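Local structure of glucosamine kinase (Streptacidiphilus jiangxiensis, 6HWJ) at residues 56-61 and 134-140; 293-299 and 332-338; 15-19 and 69-73. The protein catalyses the ATP-dependent phosphorylation of D-glucosamine to D-glucosamine 6-phosphate, acts less well on glucose, and uses magnesium ions as cofactor. All blocks are in the same frame, centred on the assembly; numbering follows the deposited sequence.

Interaction 1: residues 56-61 and 134-140; sequences ARWTVP and WAVRLPA
Leu138 N donates to Arg57 O at 3.1 Å, and Thr59 N to Val136 O at 2.8 Å. Between these backbone hydrogen bonds Trp58 faces Arg137 as an antiparallel non-hydrogen-bonded pair. A water joins Thr59 O to Ala135 O where the backbones part.

Arg57 adds a side-on grip with two nitrogens on one carbonyl oxygen: NE (3.0 Å) and NH1 (2.9 Å) both reach Pro139 O, which lies in the guanidinium plane. The bend at chi3 (-55°) turns the group back to this carbonyl, while NH1 also forms a salt bridge with Glu174.

The chain here changes sheets: strand 130-134 belongs to the six-stranded antiparallel sheet, whereas 137-138 adds a short, weakly bonded strand beside 57-65 in the N-terminal sheet.

Two CH-pi contacts involve tryptophan rings. Pro61 CB sits 3.8 Å from the centroid of the Trp134 six-membered ring. Arg137 CD lies 4.2 Å from that of Trp58, almost on its normal, but this side chain is poorly ordered and the contact less certain. Val136 CG1 meets the Trp58 edge.

Leu138 crosses Thr59 at about a right angle, its methyls closing over Thr59 OG1 (CD2 at 3.2 Å), a buried hydroxyl without a hydrogen-bonding partner in the model.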
ATOM      1  N   ALA A  56      15.878 -17.042  -8.647  1.00 36.71           N
ATOM      2  CA  ALA A  56      15.297 -15.753  -8.301  1.00 36.64           C
ATOM      3  C   ALA A  56      15.203 -14.863  -9.540  1.00 32.41           C
ATOM      4  O   ALA A  56      16.119 -14.821 -10.361  1.00 35.42           O
ATOM      5  CB  ALA A  56      16.124 -15.059  -7.229  1.00 41.17           C
ATOM      6  N   ARG A  57      14.083 -14.163  -9.675  1.00 32.73           N
ATOM      7  CA  ARG A  57      13.813 -13.313 -10.828  1.00 33.77           C
ATOM      8  C   ARG A  57      13.884 -11.852 -10.427  1.00 31.77           C
ATOM      9  O   ARG A  57      13.527 -11.481  -9.305  1.00 32.54           O
ATOM     10  CB  ARG A  57      12.439 -13.587 -11.437  1.00 35.38           C
ATOM     11  CG  ARG A  57      12.320 -14.905 -12.143  1.00 41.12           C
ATOM     12  CD  ARG A  57      11.215 -14.845 -13.205  1.00 47.74           C
ATOM     13  NE  ARG A  57       9.926 -14.426 -12.656  1.00 48.92           N
ATOM     14  CZ  ARG A  57       8.841 -14.193 -13.390  1.00 48.51           C
ATOM     15  NH1 ARG A  57       7.714 -13.812 -12.806  1.00 48.65           N
ATOM     16  NH2 ARG A  57       8.884 -14.334 -14.705  1.00 45.59           N
ATOM     17  N   TRP A  58      14.317 -11.014 -11.375  1.00 32.31           N
ATOM     18  CA  TRP A  58      14.611  -9.622 -11.097  1.00 28.66           C
ATOM     19  C   TRP A  58      14.194  -8.731 -12.261  1.00 27.17           C
ATOM     20  O   TRP A  58      14.364  -9.099 -13.422  1.00 28.07           O
ATOM     21  CB  TRP A  58      16.128  -9.412 -10.864  1.00 32.07           C
ATOM     22  CG  TRP A  58      16.746 -10.354  -9.874  1.00 34.42           C
ATOM     23  CD1 TRP A  58      17.126 -11.658 -10.096  1.00 33.48           C
ATOM     24  CD2 TRP A  58      17.077 -10.064  -8.518  1.00 31.98           C
ATOM     25  NE1 TRP A  58      17.677 -12.183  -8.955  1.00 32.27           N
ATOM     26  CE2 TRP A  58      17.650 -11.228  -7.969  1.00 32.65           C
ATOM     27  CE3 TRP A  58      16.928  -8.933  -7.705  1.00 34.18           C
ATOM     28  CZ2 TRP A  58      18.074 -11.300  -6.638  1.00 35.05           C
ATOM     29  CZ3 TRP A  58      17.367  -9.005  -6.386  1.00 35.22           C
ATOM     30  CH2 TRP A  58      17.925 -10.173  -5.870  1.00 36.23           C
ATOM     31  N   THR A  59      13.682  -7.551 -11.944  1.00 27.78           N
ATOM     32  CA  THR A  59      13.525  -6.478 -12.923  1.00 27.94           C
ATOM     33  C   THR A  59      14.815  -5.682 -12.924  1.00 26.38           C
ATOM     34  O   THR A  59      15.236  -5.194 -11.872  1.00 26.96           O
ATOM     35  CB  THR A  59      12.357  -5.555 -12.592  1.00 29.96           C
ATOM     36  OG1 THR A  59      11.154  -6.318 -12.515  1.00 30.26           O
ATOM     37  CG2 THR A  59      12.198  -4.448 -13.658  1.00 30.65           C
ATOM     38  N   VAL A  60      15.427  -5.535 -14.094  1.00 26.64           N
ATOM     39  CA  VAL A  60      16.700  -4.829 -14.163  1.00 26.26           C
ATOM     40  C   VAL A  60      16.642  -3.768 -15.249  1.00 27.01           C
ATOM     41  O   VAL A  60      16.526  -4.120 -16.433  1.00 25.29           O
ATOM     42  CB  VAL A  60      17.865  -5.799 -14.431  1.00 26.68           C
ATOM     43  CG1 VAL A  60      19.176  -5.041 -14.273  1.00 27.14           C
ATOM     44  CG2 VAL A  60      17.808  -7.001 -13.483  1.00 27.28           C
ATOM     45  N   PRO A  61      16.726  -2.474 -14.906  1.00 25.77           N
ATOM     46  CA  PRO A  61      16.944  -1.469 -15.944  1.00 25.43           C
ATOM     47  C   PRO A  61      18.373  -1.571 -16.434  1.00 25.78           C
ATOM     48  O   PRO A  61      19.315  -1.553 -15.639  1.00 27.08           O
ATOM     49  CB  PRO A  61      16.671  -0.135 -15.223  1.00 28.77           C
ATOM     50  CG  PRO A  61      17.079  -0.411 -13.806  1.00 31.25           C
ATOM     51  CD  PRO A  61      16.747  -1.882 -13.551  1.00 26.33           C
ATOM     52  N   TRP A 134      10.971   1.325 -10.272  1.00 24.54           N
ATOM     53  CA  TRP A 134      11.302   0.004 -10.762  1.00 26.61           C
ATOM     54  C   TRP A 134      10.976  -1.045  -9.705  1.00 28.76           C
ATOM     55  O   TRP A 134      11.402  -0.927  -8.553  1.00 28.64           O
ATOM     56  CB  TRP A 134      12.794  -0.111 -11.089  1.00 28.06           C
ATOM     57  CG  TRP A 134      13.305   0.856 -12.099  1.00 26.81           C
ATOM     58  CD1 TRP A 134      14.070   1.965 -11.853  1.00 26.02           C
ATOM     59  CD2 TRP A 134      13.092   0.812 -13.504  1.00 24.54           C
ATOM     60  NE1 TRP A 134      14.351   2.606 -13.035  1.00 26.36           N
ATOM     61  CE2 TRP A 134      13.761   1.922 -14.063  1.00 26.55           C
ATOM     62  CE3 TRP A 134      12.411  -0.061 -14.351  1.00 24.49           C
ATOM     63  CZ2 TRP A 134      13.756   2.184 -15.424  1.00 25.93           C
ATOM     64  CZ3 TRP A 134      12.408   0.193 -15.705  1.00 27.83           C
ATOM     65  CH2 TRP A 134      13.081   1.314 -16.235  1.00 28.71           C
ATOM     66  N   ALA A 135      10.243  -2.072 -10.095  1.00 29.10           N
ATOM     67  CA  ALA A 135      10.230  -3.292  -9.307  1.00 33.23           C
ATOM     68  C   ALA A 135      11.662  -3.811  -9.298  1.00 37.50           C
ATOM     69  O   ALA A 135      12.463  -3.504 -10.197  1.00 41.92           O
ATOM     70  CB  ALA A 135       9.266  -4.314  -9.894  1.00 34.12           C
ATOM     71  N   VAL A 136      12.013  -4.524  -8.253  1.00 30.51           N
ATOM     72  CA  VAL A 136      13.350  -5.112  -8.172  1.00 33.84           C
ATOM     73  C   VAL A 136      13.191  -6.630  -8.169  1.00 35.53           C
ATOM     74  O   VAL A 136      13.339  -7.292  -9.207  1.00 34.48           O
ATOM     75  CB  VAL A 136      14.101  -4.604  -6.935  1.00 37.22           C
ATOM     76  CG1 VAL A 136      15.467  -5.275  -6.819  1.00 38.54           C
ATOM     77  CG2 VAL A 136      14.256  -3.099  -7.003  1.00 37.35           C
ATOM     78  N   ARG A 137      12.854  -7.192  -7.017  1.00 37.96           N
ATOM     79  CA  ARG A 137      12.611  -8.628  -6.924  1.00 40.01           C
ATOM     80  C   ARG A 137      11.207  -8.927  -7.432  1.00 32.15           C
ATOM     81  O   ARG A 137      10.249  -8.250  -7.068  1.00 29.87           O
ATOM     82  CB  ARG A 137      12.786  -9.099  -5.478  1.00 55.13           C
ATOM     83  CG  ARG A 137      12.606 -10.586  -5.270  1.00 70.29           C
ATOM     84  CD  ARG A 137      13.669 -11.398  -5.987  1.00 82.71           C
ATOM     85  NE  ARG A 137      13.530 -12.827  -5.704  1.00 93.23           N
ATOM     86  CZ  ARG A 137      14.084 -13.446  -4.663  1.00100.52           C
ATOM     87  NH1 ARG A 137      14.822 -12.769  -3.792  1.00101.96           N
ATOM     88  NH2 ARG A 137      13.898 -14.748  -4.496  1.00104.18           N
ATOM     89  N   LEU A 138      11.095  -9.923  -8.291  1.00 33.38           N
ATOM     90  CA  LEU A 138       9.813 -10.356  -8.832  1.00 33.57           C
ATOM     91  C   LEU A 138       9.405 -11.693  -8.220  1.00 38.28           C
ATOM     92  O   LEU A 138      10.251 -12.460  -7.751  1.00 35.99           O
ATOM     93  CB  LEU A 138       9.899 -10.520 -10.353  1.00 32.12           C
ATOM     94  CG  LEU A 138      10.198  -9.241 -11.150  1.00 32.18           C
ATOM     95  CD1 LEU A 138      10.500  -9.578 -12.600  1.00 31.20           C
ATOM     96  CD2 LEU A 138       9.027  -8.248 -11.038  1.00 31.53           C
ATOM     97  N   PRO A 139       8.121 -12.025  -8.246  1.00 38.59           N
ATOM     98  CA  PRO A 139       7.713 -13.393  -7.893  1.00 41.42           C
ATOM     99  C   PRO A 139       8.170 -14.393  -8.943  1.00 43.30           C
ATOM    100  O   PRO A 139       8.554 -14.036 -10.064  1.00 40.25           O
ATOM    101  CB  PRO A 139       6.182 -13.307  -7.826  1.00 42.68           C
ATOM    102  CG  PRO A 139       5.823 -12.133  -8.683  1.00 41.31           C
ATOM    103  CD  PRO A 139       6.974 -11.152  -8.564  1.00 39.16           C
ATOM    104  N   ALA A 140       8.146 -15.673  -8.555  1.00 42.49           N
ATOM    105  CA  ALA A 140       8.376 -16.740  -9.517  1.00 44.80           C
ATOM    106  C   ALA A 140       7.342 -16.667 -10.639  1.00 44.75           C
ATOM    107  O   ALA A 140       6.268 -16.089 -10.492  1.00 40.90           O
ATOM    108  CB  ALA A 140       8.306 -18.106  -8.831  1.00 47.57           C
TER
HETATM  109  O   HOH W   1      15.201  -2.754 -10.776  1.00 43.43           O

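Interaction 2: residues 293-299 and 332-338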
ATOM      1  N   PRO A 293     -19.116  -9.859   0.115  1.00 37.60           N
ATOM      2  CA  PRO A 293     -18.383  -9.618  -1.140  1.00 34.76           C
ATOM      3  C   PRO A 293     -16.930  -9.246  -0.903  1.00 30.22           C
ATOM      4  O   PRO A 293     -16.619  -8.381  -0.078  1.00 31.88           O
ATOM      5  CB  PRO A 293     -19.157  -8.462  -1.793  1.00 34.90           C
ATOM      6  CG  PRO A 293     -19.755  -7.726  -0.634  1.00 38.05           C
ATOM      7  CD  PRO A 293     -20.106  -8.797   0.392  1.00 37.94           C
ATOM      8  N   LEU A 294     -16.040  -9.898  -1.646  1.00 30.29           N
ATOM      9  CA  LEU A 294     -14.625  -9.520  -1.695  1.00 30.20           C
ATOM     10  C   LEU A 294     -14.333  -8.823  -3.022  1.00 31.38           C
ATOM     11  O   LEU A 294     -14.803  -9.273  -4.081  1.00 31.86           O
ATOM     12  CB  LEU A 294     -13.720 -10.737  -1.547  1.00 31.72           C
ATOM     13  CG  LEU A 294     -14.106 -11.732  -0.432  1.00 31.63           C
ATOM     14  CD1 LEU A 294     -13.206 -12.972  -0.481  1.00 34.05           C
ATOM     15  CD2 LEU A 294     -14.026 -11.034   0.907  1.00 30.01           C
ATOM     16  N   ILE A 295     -13.559  -7.739  -2.957  1.00 29.46           N
ATOM     17  CA  ILE A 295     -13.175  -6.950  -4.124  1.00 28.57           C
ATOM     18  C   ILE A 295     -11.672  -6.686  -4.069  1.00 28.34           C
ATOM     19  O   ILE A 295     -11.011  -6.941  -3.065  1.00 30.59           O
ATOM     20  CB  ILE A 295     -13.936  -5.605  -4.215  1.00 27.72           C
ATOM     21  CG1 ILE A 295     -13.673  -4.748  -2.984  1.00 26.93           C
ATOM     22  CG2 ILE A 295     -15.452  -5.845  -4.387  1.00 28.92           C
ATOM     23  CD1 ILE A 295     -14.057  -3.286  -3.162  1.00 28.57           C
ATOM     24  N   ASP A 296     -11.135  -6.172  -5.170  1.00 27.42           N
ATOM     25  CA  ASP A 296      -9.798  -5.576  -5.142  1.00 27.40           C
ATOM     26  C   ASP A 296      -9.806  -4.405  -4.158  1.00 26.50           C
ATOM     27  O   ASP A 296     -10.633  -3.491  -4.281  1.00 27.85           O
ATOM     28  CB  ASP A 296      -9.408  -5.081  -6.544  1.00 27.95           C
ATOM     29  CG  ASP A 296      -9.266  -6.212  -7.560  1.00 33.76           C
ATOM     30  OD1 ASP A 296      -9.372  -7.405  -7.200  1.00 32.57           O
ATOM     31  OD2 ASP A 296      -9.072  -5.902  -8.748  1.00 34.70           O
ATOM     32  N   VAL A 297      -8.900  -4.427  -3.182  1.00 25.57           N
ATOM     33  CA  VAL A 297      -8.855  -3.405  -2.152  1.00 26.06           C
ATOM     34  C   VAL A 297      -7.466  -2.761  -2.150  1.00 25.92           C
ATOM     35  O   VAL A 297      -6.543  -3.222  -2.812  1.00 24.71           O
ATOM     36  CB  VAL A 297      -9.193  -3.949  -0.746  1.00 26.55           C
ATOM     37  CG1 VAL A 297     -10.629  -4.464  -0.688  1.00 25.33           C
ATOM     38  CG2 VAL A 297      -8.215  -5.038  -0.323  1.00 27.43           C
ATOM     39  N   HIS A 298      -7.340  -1.671  -1.393  1.00 24.91           N
ATOM     40  CA  HIS A 298      -6.025  -1.093  -1.128  1.00 25.06           C
ATOM     41  C   HIS A 298      -5.178  -2.060  -0.310  1.00 26.49           C
ATOM     42  O   HIS A 298      -4.044  -2.393  -0.689  1.00 27.39           O
ATOM     43  CB  HIS A 298      -6.164   0.254  -0.394  1.00 22.96           C
ATOM     44  CG  HIS A 298      -4.860   0.945  -0.148  1.00 24.65           C
ATOM     45  ND1 HIS A 298      -3.966   0.529   0.820  1.00 24.24           N
ATOM     46  CD2 HIS A 298      -4.281   2.015  -0.766  1.00 24.32           C
ATOM     47  CE1 HIS A 298      -2.893   1.310   0.791  1.00 28.39           C
ATOM     48  NE2 HIS A 298      -3.057   2.219  -0.163  1.00 26.42           N
ATOM     49  N   GLY A 299      -5.700  -2.504   0.835  1.00 27.62           N
ATOM     50  CA  GLY A 299      -5.105  -3.599   1.577  1.00 31.11           C
ATOM     51  C   GLY A 299      -4.093  -3.198   2.627  1.00 30.57           C
ATOM     52  O   GLY A 299      -3.659  -4.059   3.402  1.00 35.45           O
ATOM     53  N   ARG A 332      -8.338 -10.690  -3.275  1.00 30.47           N
ATOM     54  CA  ARG A 332      -9.459  -9.838  -2.915  1.00 28.41           C
ATOM     55  C   ARG A 332      -9.807  -9.991  -1.442  1.00 32.34           C
ATOM     56  O   ARG A 332      -9.630 -11.058  -0.849  1.00 33.41           O
ATOM     57  CB  ARG A 332     -10.664 -10.170  -3.780  1.00 29.09           C
ATOM     58  CG  ARG A 332     -10.440  -9.887  -5.239  1.00 33.57           C
ATOM     59  CD  ARG A 332     -11.657 -10.243  -6.072  1.00 38.02           C
ATOM     60  NE  ARG A 332     -11.628  -9.574  -7.378  1.00 40.33           N
ATOM     61  CZ  ARG A 332     -12.453  -9.860  -8.384  1.00 39.37           C
ATOM     62  NH1 ARG A 332     -13.369 -10.792  -8.246  1.00 35.61           N
ATOM     63  NH2 ARG A 332     -12.348  -9.204  -9.524  1.00 43.39           N
ATOM     64  N   GLN A 333     -10.309  -8.904  -0.859  1.00 31.86           N
ATOM     65  CA  GLN A 333     -10.663  -8.822   0.550  1.00 30.70           C
ATOM     66  C   GLN A 333     -11.970  -8.039   0.677  1.00 32.18           C
ATOM     67  O   GLN A 333     -12.392  -7.384  -0.290  1.00 29.56           O
ATOM     68  CB  GLN A 333      -9.564  -8.118   1.349  1.00 30.64           C
ATOM     69  CG  GLN A 333      -8.154  -8.737   1.221  1.00 35.30           C
ATOM     70  CD  GLN A 333      -8.034 -10.072   1.935  1.00 39.55           C
ATOM     71  OE1 GLN A 333      -8.955 -10.499   2.620  1.00 35.00           O
ATOM     72  NE2 GLN A 333      -6.887 -10.732   1.779  1.00 41.03           N
ATOM     73  N   PRO A 334     -12.608  -8.028   1.854  1.00 30.10           N
ATOM     74  CA  PRO A 334     -13.773  -7.153   2.042  1.00 30.58           C
ATOM     75  C   PRO A 334     -13.372  -5.686   1.975  1.00 29.17           C
ATOM     76  O   PRO A 334     -12.348  -5.286   2.517  1.00 25.77           O
ATOM     77  CB  PRO A 334     -14.282  -7.514   3.445  1.00 30.28           C
ATOM     78  CG  PRO A 334     -13.573  -8.789   3.806  1.00 32.32           C
ATOM     79  CD  PRO A 334     -12.257  -8.743   3.090  1.00 28.98           C
ATOM     80  N   ALA A 335     -14.217  -4.881   1.338  1.00 31.49           N
ATOM     81  CA  ALA A 335     -14.013  -3.438   1.346  1.00 31.83           C
ATOM     82  C   ALA A 335     -13.979  -2.894   2.769  1.00 29.25           C
ATOM     83  O   ALA A 335     -13.241  -1.937   3.056  1.00 26.32           O
ATOM     84  CB  ALA A 335     -15.112  -2.744   0.536  1.00 29.27           C
ATOM     85  N   ALA A 336     -14.737  -3.501   3.681  1.00 26.96           N
ATOM     86  CA  ALA A 336     -14.730  -3.046   5.059  1.00 25.83           C
ATOM     87  C   ALA A 336     -13.342  -3.118   5.682  1.00 26.48           C
ATOM     88  O   ALA A 336     -13.074  -2.414   6.664  1.00 26.17           O
ATOM     89  CB  ALA A 336     -15.720  -3.860   5.891  1.00 26.69           C
ATOM     90  N   LEU A 337     -12.450  -3.949   5.141  1.00 26.08           N
ATOM     91  CA  LEU A 337     -11.084  -3.983   5.640  1.00 25.62           C
ATOM     92  C   LEU A 337     -10.397  -2.629   5.477  1.00 24.92           C
ATOM     93  O   LEU A 337      -9.757  -2.125   6.412  1.00 25.36           O
ATOM     94  CB  LEU A 337     -10.292  -5.078   4.917  1.00 27.76           C
ATOM     95  CG  LEU A 337      -8.815  -5.146   5.314  1.00 31.67           C
ATOM     96  CD1 LEU A 337      -8.672  -5.653   6.751  1.00 30.60           C
ATOM     97  CD2 LEU A 337      -8.028  -6.060   4.352  1.00 38.71           C
ATOM     98  N   ASP A 338     -10.503  -2.018   4.289  1.00 27.47           N
ATOM     99  CA  ASP A 338      -9.957  -0.668   4.117  1.00 23.23           C
ATOM    100  C   ASP A 338     -10.656   0.308   5.047  1.00 27.40           C
ATOM    101  O   ASP A 338     -10.028   1.235   5.583  1.00 28.18           O
ATOM    102  CB  ASP A 338     -10.103  -0.178   2.676  1.00 25.16           C
ATOM    103  CG  ASP A 338      -9.193  -0.903   1.687  1.00 26.96           C
ATOM    104  OD1 ASP A 338      -8.169  -1.506   2.088  1.00 25.52           O
ATOM    105  OD2 ASP A 338      -9.513  -0.835   0.477  1.00 27.97           O
TER
HETATM  106  O   HOH W   2     -16.199  -5.866  -0.428  1.00 29.64           O
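Arg332 presents the edge of its guanidinium to Asp296: NE donates to OD1 at 3.1 Å in a salt bridge. The oxygen lies in the guanidinium plane, but the nitrogen stands above the carboxylate plane, and the two planes are 53° apart. This is therefore a single-nitrogen contact, without the coplanar pairing of a two-bond bridge. Both groups have further partners: Asp296 OD2 pairs with Arg236, and Arg332 NH1 bonds Thr239.

The second flat group, the Asp338 carboxylate, is used at its edge by two consecutive backbone amides. His298 N meets OD2 at 3.0 Å and Gly299 N meets OD1 at 2.9 Å, each on a syn lone pair, which fixes the carboxylate's rotation. OD2 also accepts from His230. The His298 imidazole leads away from this contact, meets the rings of Phe301 and Phe318, and bonds Val316 O through NE2.

Upstream, Ile295 and Gln333 form an antiparallel hydrogen-bonded pair, with Ile295 N to Gln333 O at 2.9 Å and Gln333 N to Ile295 O at 3.0 Å. Apolar groups fill in around it: Leu294 CD2 lies 3.6 Å from Pro334 CD, the two side chains running side by side, and Ile295 CD1 touches Ala335 CB. With chi1 at -64°, Val297 sends CG1 toward Gln333 O while CG2 rests on Gln333 CB. A water bridges Pro293 O and Ala335 N.

Residues 298-300 read His-Gly-Asp, consistent with the catalytic-loop motif of aminoglycoside phosphotransferase-like kinases. Here Asp338, early in the helix, holds the amides of His298 and Gly299, just before Asp300, which binds D-glucosamine, and close to Gln305, a magnesium ligand.

Interaction 3: residues 15-19 and 69-73; sequences ALVLP and GVRRS
Leu16 and Pro19 pack on Arg72 in a mainly van der Waals contact; the loop after helix 5-11 lies here against strand 69-72 of the N-terminal sheet. The two segments bury 266 Å² in all, and no hydrogen bond passes directly between them.

Leu16 works with one methyl group: CD1 rests on the peptide link between Arg71 and Arg72, 3.4 Å from Arg72 N. CG stands opposite the backbone N (chi1 -179°), which brings the branch to the strand although CB itself does not point at it. CD2 comes near Val70 CG1, and Val70 is covered further by Trp5 and Leu8 of helix 5-11.

Arg72 reaches the other way. Its chain is extended from CG to NE and runs past the carbonyls of the loop, CB lying 3.4 Å from Leu16 O and CD 3.3 Å from Leu18 O. At its end Pro19 covers one guanidinium face, with CA 3.5 Å above the plane and displaced toward the rim. The edge is used differently: NE donates to a water in the guanidinium plane at 2.8 Å, and that water lies 2.8 Å from Val17 O, a solvent link between strand and loop. NH1 forms a salt bridge with Glu122, so the group is held from beyond the loop as well. Leu18 N bonds Ala15 O, keeping the 3-10 turn closed.

Strand 69-72 follows 57-65 as the second arm of an antiparallel beta hairpin, which the N-terminal loop covers here, as probably in the N-terminal cap of maltokinases.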
ATOM      1  N   ALA A  15      26.079  -9.461  -9.952  1.00 33.86           N
ATOM      2  CA  ALA A  15      25.646  -8.267  -9.223  1.00 33.78           C
ATOM      3  C   ALA A  15      24.863  -7.295 -10.094  1.00 34.34           C
ATOM      4  O   ALA A  15      24.310  -6.319  -9.571  1.00 32.39           O
ATOM      5  CB  ALA A  15      26.874  -7.546  -8.635  1.00 40.82           C
ATOM      6  N   LEU A  16      24.806  -7.540 -11.410  1.00 32.67           N
ATOM      7  CA  LEU A  16      24.008  -6.718 -12.305  1.00 32.15           C
ATOM      8  C   LEU A  16      22.597  -6.500 -11.771  1.00 32.67           C
ATOM      9  O   LEU A  16      22.039  -5.409 -11.910  1.00 33.34           O
ATOM     10  CB  LEU A  16      23.956  -7.386 -13.677  1.00 33.44           C
ATOM     11  CG  LEU A  16      23.183  -6.687 -14.798  1.00 36.76           C
ATOM     12  CD1 LEU A  16      23.915  -5.430 -15.250  1.00 36.50           C
ATOM     13  CD2 LEU A  16      22.994  -7.648 -15.956  1.00 37.09           C
ATOM     14  N   VAL A  17      21.996  -7.526 -11.153  1.00 30.39           N
ATOM     15  CA  VAL A  17      20.588  -7.421 -10.775  1.00 33.47           C
ATOM     16  C   VAL A  17      20.356  -6.580  -9.524  1.00 32.29           C
ATOM     17  O   VAL A  17      19.193  -6.328  -9.171  1.00 32.06           O
ATOM     18  CB  VAL A  17      19.947  -8.811 -10.540  1.00 30.09           C
ATOM     19  CG1 VAL A  17      20.129  -9.727 -11.757  1.00 29.71           C
ATOM     20  CG2 VAL A  17      20.530  -9.459  -9.303  1.00 31.30           C
ATOM     21  N   LEU A  18      21.434  -6.101  -8.842  1.00 32.23           N
ATOM     22  CA  LEU A  18      21.260  -5.435  -7.542  1.00 35.07           C
ATOM     23  C   LEU A  18      21.254  -3.914  -7.682  1.00 34.26           C
ATOM     24  O   LEU A  18      22.202  -3.340  -8.259  1.00 33.41           O
ATOM     25  CB  LEU A  18      22.382  -5.851  -6.591  1.00 36.51           C
ATOM     26  CG  LEU A  18      22.392  -7.322  -6.178  1.00 41.94           C
ATOM     27  CD1 LEU A  18      23.615  -7.632  -5.319  1.00 46.10           C
ATOM     28  CD2 LEU A  18      21.128  -7.693  -5.435  1.00 41.50           C
ATOM     29  N   PRO A  19      20.246  -3.219  -7.141  1.00 35.20           N
ATOM     30  CA  PRO A  19      20.276  -1.747  -7.197  1.00 39.06           C
ATOM     31  C   PRO A  19      21.491  -1.139  -6.517  1.00 45.80           C
ATOM     32  O   PRO A  19      22.092  -0.193  -7.054  1.00 45.23           O
ATOM     33  CB  PRO A  19      18.976  -1.342  -6.483  1.00 36.81           C
ATOM     34  CG  PRO A  19      18.106  -2.527  -6.569  1.00 37.01           C
ATOM     35  CD  PRO A  19      19.015  -3.713  -6.504  1.00 35.70           C
ATOM     36  N   GLY A  69      30.390  -3.414 -21.043  1.00 34.87           N
ATOM     37  CA  GLY A  69      29.476  -4.164 -21.881  1.00 32.30           C
ATOM     38  C   GLY A  69      28.031  -3.812 -21.576  1.00 31.82           C
ATOM     39  O   GLY A  69      27.342  -3.158 -22.372  1.00 32.87           O
ATOM     40  N   VAL A  70      27.554  -4.239 -20.412  1.00 31.93           N
ATOM     41  CA  VAL A  70      26.237  -3.861 -19.927  1.00 29.24           C
ATOM     42  C   VAL A  70      26.360  -3.605 -18.434  1.00 28.26           C
ATOM     43  O   VAL A  70      27.185  -4.203 -17.747  1.00 29.14           O
ATOM     44  CB  VAL A  70      25.173  -4.927 -20.229  1.00 34.14           C
ATOM     45  CG1 VAL A  70      25.431  -6.186 -19.384  1.00 34.59           C
ATOM     46  CG2 VAL A  70      23.785  -4.389 -19.968  1.00 35.64           C
ATOM     47  N   ARG A  71      25.543  -2.704 -17.926  1.00 27.95           N
ATOM     48  CA  ARG A  71      25.450  -2.511 -16.490  1.00 30.05           C
ATOM     49  C   ARG A  71      24.037  -2.079 -16.139  1.00 29.20           C
ATOM     50  O   ARG A  71      23.228  -1.755 -17.005  1.00 27.58           O
ATOM     51  CB  ARG A  71      26.489  -1.498 -16.007  1.00 34.48           C
ATOM     52  CG  ARG A  71      26.290  -0.109 -16.559  1.00 35.28           C
ATOM     53  CD  ARG A  71      27.427   0.851 -16.118  1.00 34.44           C
ATOM     54  NE  ARG A  71      27.318   2.125 -16.815  1.00 33.98           N
ATOM     55  CZ  ARG A  71      26.402   3.051 -16.538  1.00 33.31           C
ATOM     56  NH1 ARG A  71      25.519   2.846 -15.563  1.00 32.50           N
ATOM     57  NH2 ARG A  71      26.368   4.182 -17.225  1.00 32.39           N
ATOM     58  N   ARG A  72      23.741  -2.107 -14.852  1.00 28.10           N
ATOM     59  CA  ARG A  72      22.444  -1.674 -14.364  1.00 29.12           C
ATOM     60  C   ARG A  72      22.364  -0.155 -14.413  1.00 31.95           C
ATOM     61  O   ARG A  72      23.270   0.545 -13.947  1.00 32.18           O
ATOM     62  CB  ARG A  72      22.210  -2.175 -12.935  1.00 27.21           C
ATOM     63  CG  ARG A  72      20.800  -1.916 -12.456  1.00 26.35           C
ATOM     64  CD  ARG A  72      20.597  -2.301 -10.980  1.00 30.45           C
ATOM     65  NE  ARG A  72      19.180  -2.241 -10.622  1.00 27.01           N
ATOM     66  CZ  ARG A  72      18.547  -1.123 -10.291  1.00 31.60           C
ATOM     67  NH1 ARG A  72      19.205   0.037 -10.249  1.00 34.64           N
ATOM     68  NH2 ARG A  72      17.248  -1.154  -9.990  1.00 32.78           N
ATOM     69  N   SER A  73      21.284   0.350 -14.999  1.00 26.63           N
ATOM     70  CA  SER A  73      21.104   1.782 -15.118  1.00 31.45           C
ATOM     71  C   SER A  73      21.094   2.464 -13.761  1.00 33.03           C
ATOM     72  O   SER A  73      20.542   1.947 -12.785  1.00 29.42           O
ATOM     73  CB  SER A  73      19.799   2.067 -15.862  1.00 31.49           C
ATOM     74  OG  SER A  73      19.696   1.155 -16.940  1.00 33.49           O
TER
HETATM   75  O   HOH W   3      17.524  -4.535 -10.575  1.00 34.65           O

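How the interactions relate
From the N terminus, 15-19, in the loop after helix 5-11, meets 69-73, so interaction 3 closes a loop of 49 residues rich in strand. Interaction 1 opens inside that loop, at 56-61, and closes beyond it at 134-140; the two therefore cross. They also touch: Pro61 O lies 2.8 Å from Ser73 N, a probable hydrogen bond, and Trp58 packs on Val17. Together they tie the N-terminal segment, the hairpin and the six-stranded sheet. Interaction 2 follows in series, closing a 32-residue loop that includes the magnesium ligands. Its nearest atoms are about 15 Å from interaction 1, and it lies across the chain's centre from interaction 3.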